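Local coordinates for inactive glucansucrase (Lactobacillus reuteri, PDB 5JBD), which is an inactive member of the glucansucrases, multidomain proteins of glycoside hydrolase family 70 built round a TIM-barrel domain, at residues 339-350 and 383-394. Numbering follows the deposited sequence.
Sequences LYMDSGEFYTLE and TPNWSFVTNHDQ
Tyr340 O accepts from Trp386 N at 2.9 Å, and Asn385 CA lies against the same oxygen in a CA-H...O contact of 3.0 Å. Tyr340 N gives its own hydrogen to Pro384 O, and Asp342 N reaches Trp386 O at 2.9 Å, the donor almost in line with the carbonyl. This ladder joins two neighbouring parallel strands of the barrel, 340-341 and 385-388, with 460-464 on the far side of 385-388. Where the strands part, water takes over: one molecule donates to Asp342 O and accepts from Phe388 N, while another donates to both Asp342 OD2 and Asn385 OD1. Those two side-chain oxygens also hydrogen-bond to Ser369 and Thr459, respectively.

On the sheet face carrying Met341 and Trp386, the methionine runs across the indole. Its CG, anti to the backbone N (chi1 -168°), sits over one face of the five-membered ring, and Met341 SD continues obliquely to 3.5 Å from Trp386 CZ2, a Met-aromatic contact. A bend at chi3 then carries CE to Phe388. Trp386 NE1 donates to Asn320 O, which helps fix the indole.

At the start of the helix that follows strand 340-341, Phe346 packs on Phe388. Phe346 CB lies over the face of the Phe388 ring, 3.9 Å from its centroid; the two rings are nearly parallel but slid apart, planes at 21°. Val389 O meets the Phe346 edge at CE1, and Gln394 CG approaches Phe346 CZ obliquely at 3.4 Å. Strand amides are thus paired across the ladder, Asp342 OD2 and Asn385 OD1 share a water besides their side-chain partners, and the Met341 sulfur with the rings of Trp386, Phe388 and Phe346 makes a continuous apolar run from strand pair to helix start.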
# COMPACT_ATOMS: atom_id res chain seq x y z
N LEU A 339 0.56 -4.62 17.71
CA LEU A 339 2.02 -4.55 17.74
C LEU A 339 2.57 -3.35 16.96
O LEU A 339 2.04 -2.99 15.90
CB LEU A 339 2.65 -5.81 17.15
CG LEU A 339 2.21 -7.16 17.73
CD1 LEU A 339 3.06 -8.27 17.11
CD2 LEU A 339 2.32 -7.15 19.24
N TYR A 340 3.62 -2.76 17.51
CA TYR A 340 4.40 -1.70 16.87
C TYR A 340 5.38 -2.31 15.84
O TYR A 340 6.03 -3.31 16.14
CB TYR A 340 5.19 -0.89 17.96
CG TYR A 340 6.31 -0.07 17.38
CD1 TYR A 340 6.04 1.07 16.66
CD2 TYR A 340 7.65 -0.46 17.52
CE1 TYR A 340 7.05 1.81 16.07
CE2 TYR A 340 8.68 0.29 16.96
CZ TYR A 340 8.37 1.42 16.21
OH TYR A 340 9.37 2.16 15.61
N MET A 341 5.52 -1.70 14.66
CA MET A 341 6.51 -2.20 13.66
C MET A 341 7.89 -1.59 13.91
O MET A 341 8.09 -0.38 13.76
CB MET A 341 6.07 -1.90 12.22
CG MET A 341 6.89 -2.62 11.17
SD MET A 341 6.19 -2.61 9.50
CE MET A 341 7.12 -1.30 8.72
N ASP A 342 8.85 -2.43 14.29
CA ASP A 342 10.22 -1.98 14.61
C ASP A 342 11.05 -1.77 13.34
O ASP A 342 11.96 -2.54 13.03
CB ASP A 342 10.89 -2.97 15.58
CG ASP A 342 12.24 -2.48 16.10
OD1 ASP A 342 12.58 -1.28 16.01
OD2 ASP A 342 12.96 -3.33 16.64
N SER A 343 10.73 -0.70 12.61
CA SER A 343 11.44 -0.38 11.37
C SER A 343 12.91 -0.06 11.62
O SER A 343 13.75 -0.29 10.75
CB SER A 343 10.74 0.77 10.61
OG SER A 343 10.82 2.00 11.28
N GLY A 344 13.22 0.50 12.81
CA GLY A 344 14.58 0.76 13.22
C GLY A 344 15.49 -0.45 13.07
O GLY A 344 16.61 -0.32 12.59
N GLU A 345 14.98 -1.62 13.46
CA GLU A 345 15.74 -2.86 13.35
C GLU A 345 16.05 -3.21 11.90
O GLU A 345 17.16 -3.67 11.60
CB GLU A 345 15.00 -4.03 14.04
CG GLU A 345 15.64 -5.41 13.89
CD GLU A 345 16.94 -5.59 14.69
OE1 GLU A 345 17.23 -4.76 15.57
OE2 GLU A 345 17.69 -6.57 14.42
N PHE A 346 15.08 -3.00 11.02
CA PHE A 346 15.30 -3.23 9.59
C PHE A 346 16.42 -2.35 9.01
O PHE A 346 17.32 -2.86 8.34
CB PHE A 346 14.00 -3.01 8.79
CG PHE A 346 14.22 -2.83 7.32
CD1 PHE A 346 14.48 -3.93 6.51
CD2 PHE A 346 14.21 -1.56 6.75
CE1 PHE A 346 14.70 -3.76 5.14
CE2 PHE A 346 14.44 -1.39 5.39
CZ PHE A 346 14.69 -2.49 4.59
N TYR A 347 16.38 -1.05 9.30
CA TYR A 347 17.41 -0.14 8.81
C TYR A 347 18.78 -0.49 9.41
O TYR A 347 19.78 -0.44 8.71
CB TYR A 347 17.05 1.33 9.02
CG TYR A 347 15.89 1.74 8.14
CD1 TYR A 347 16.03 1.80 6.74
CD2 TYR A 347 14.62 2.00 8.68
CE1 TYR A 347 14.95 2.13 5.92
CE2 TYR A 347 13.54 2.33 7.88
CZ TYR A 347 13.71 2.39 6.50
OH TYR A 347 12.63 2.72 5.72
N THR A 348 18.80 -0.89 10.68
CA THR A 348 20.04 -1.31 11.32
C THR A 348 20.63 -2.56 10.65
O THR A 348 21.83 -2.60 10.33
CB THR A 348 19.83 -1.53 12.83
OG1 THR A 348 19.52 -0.26 13.44
CG2 THR A 348 21.07 -2.10 13.49
N LEU A 349 19.80 -3.56 10.45
CA LEU A 349 20.23 -4.77 9.75
C LEU A 349 20.83 -4.42 8.38
O LEU A 349 21.91 -4.90 8.04
CB LEU A 349 19.08 -5.74 9.58
CG LEU A 349 18.62 -6.47 10.85
CD1 LEU A 349 17.26 -7.11 10.64
CD2 LEU A 349 19.63 -7.52 11.30
N GLU A 350 20.15 -3.56 7.62
CA GLU A 350 20.64 -3.17 6.28
C GLU A 350 21.90 -2.30 6.33
O GLU A 350 22.83 -2.51 5.53
CB GLU A 350 19.54 -2.50 5.45
CG GLU A 350 18.36 -3.43 5.15
CD GLU A 350 17.78 -3.31 3.73
OE1 GLU A 350 17.75 -2.19 3.18
OE2 GLU A 350 17.33 -4.35 3.20
N THR A 383 8.44 -2.75 24.36
CA THR A 383 7.28 -2.45 23.52
C THR A 383 6.95 -3.65 22.62
O THR A 383 7.81 -4.05 21.81
CB THR A 383 7.58 -1.24 22.64
OG1 THR A 383 7.93 -0.15 23.49
CG2 THR A 383 6.37 -0.87 21.77
N PRO A 384 5.73 -4.23 22.76
CA PRO A 384 5.31 -5.34 21.88
C PRO A 384 5.44 -4.96 20.43
O PRO A 384 4.89 -3.94 20.01
CB PRO A 384 3.83 -5.56 22.26
CG PRO A 384 3.75 -5.11 23.67
CD PRO A 384 4.67 -3.93 23.76
N ASN A 385 6.23 -5.72 19.67
CA ASN A 385 6.63 -5.29 18.34
C ASN A 385 6.81 -6.45 17.37
O ASN A 385 6.99 -7.60 17.79
CB ASN A 385 7.91 -4.45 18.39
CG ASN A 385 9.13 -5.28 18.71
OD1 ASN A 385 9.79 -5.81 17.81
ND2 ASN A 385 9.40 -5.43 19.99
N TRP A 386 6.73 -6.13 16.09
CA TRP A 386 7.07 -7.05 15.00
C TRP A 386 8.23 -6.46 14.18
O TRP A 386 8.38 -5.24 14.10
CB TRP A 386 5.86 -7.42 14.11
CG TRP A 386 5.14 -6.33 13.37
CD1 TRP A 386 4.54 -5.21 13.90
CD2 TRP A 386 4.85 -6.30 11.97
NE1 TRP A 386 3.94 -4.47 12.90
CE2 TRP A 386 4.10 -5.13 11.71
CE3 TRP A 386 5.16 -7.16 10.90
CZ2 TRP A 386 3.66 -4.79 10.43
CZ3 TRP A 386 4.71 -6.82 9.62
CH2 TRP A 386 3.97 -5.63 9.40
N SER A 387 9.09 -7.33 13.68
CA SER A 387 10.32 -6.90 13.02
C SER A 387 10.51 -7.73 11.77
O SER A 387 9.92 -8.81 11.64
CB SER A 387 11.54 -7.04 13.96
OG SER A 387 11.65 -8.36 14.47
N PHE A 388 11.36 -7.26 10.87
CA PHE A 388 11.56 -7.93 9.60
C PHE A 388 12.92 -7.64 8.99
O PHE A 388 13.53 -6.59 9.27
CB PHE A 388 10.45 -7.48 8.61
CG PHE A 388 10.46 -6.00 8.37
CD1 PHE A 388 9.88 -5.13 9.29
CD2 PHE A 388 11.11 -5.47 7.27
CE1 PHE A 388 9.92 -3.76 9.10
CE2 PHE A 388 11.16 -4.10 7.07
CZ PHE A 388 10.55 -3.25 7.98
N VAL A 389 13.37 -8.56 8.13
CA VAL A 389 14.52 -8.40 7.23
C VAL A 389 14.07 -7.81 5.89
O VAL A 389 14.77 -6.98 5.29
CB VAL A 389 15.23 -9.76 7.00
CG1 VAL A 389 16.28 -9.68 5.89
CG2 VAL A 389 15.88 -10.24 8.30
N THR A 390 12.91 -8.27 5.39
CA THR A 390 12.36 -7.75 4.13
C THR A 390 10.83 -7.68 4.22
O THR A 390 10.22 -8.46 4.93
CB THR A 390 12.74 -8.65 2.92
OG1 THR A 390 14.07 -9.17 3.07
CG2 THR A 390 12.63 -7.87 1.61
N ASN A 391 10.24 -6.73 3.51
CA ASN A 391 8.82 -6.79 3.18
C ASN A 391 8.60 -6.39 1.72
O ASN A 391 9.55 -6.03 1.00
CB ASN A 391 7.97 -5.96 4.17
CG ASN A 391 8.27 -4.48 4.11
OD1 ASN A 391 8.46 -3.90 3.04
ND2 ASN A 391 8.32 -3.85 5.29
N HIS A 392 7.36 -6.48 1.26
CA HIS A 392 7.02 -6.23 -0.16
C HIS A 392 7.43 -4.83 -0.64
O HIS A 392 7.88 -4.66 -1.78
CB HIS A 392 5.53 -6.47 -0.43
CG HIS A 392 4.63 -5.54 0.31
ND1 HIS A 392 4.24 -5.75 1.62
CD2 HIS A 392 4.08 -4.36 -0.05
CE1 HIS A 392 3.47 -4.76 2.02
NE2 HIS A 392 3.36 -3.90 1.02
N ASP A 393 7.30 -3.83 0.23
CA ASP A 393 7.68 -2.45 -0.10
C ASP A 393 9.19 -2.27 -0.22
O ASP A 393 9.66 -1.49 -1.06
CB ASP A 393 7.17 -1.46 0.94
CG ASP A 393 5.70 -1.18 0.81
OD1 ASP A 393 5.23 -0.97 -0.33
OD2 ASP A 393 5.02 -1.14 1.85
N GLN A 394 9.96 -2.98 0.60
CA GLN A 394 11.42 -2.84 0.54
C GLN A 394 12.02 -3.48 -0.73
O GLN A 394 12.97 -2.94 -1.30
CB GLN A 394 12.09 -3.37 1.82
CG GLN A 394 11.63 -2.66 3.09
CD GLN A 394 11.72 -1.14 2.99
OE1 GLN A 394 12.71 -0.61 2.49
NE2 GLN A 394 10.69 -0.45 3.44
O HOH W 1 12.55 -5.90 17.36
O HOH W 2 12.58 -4.84 11.61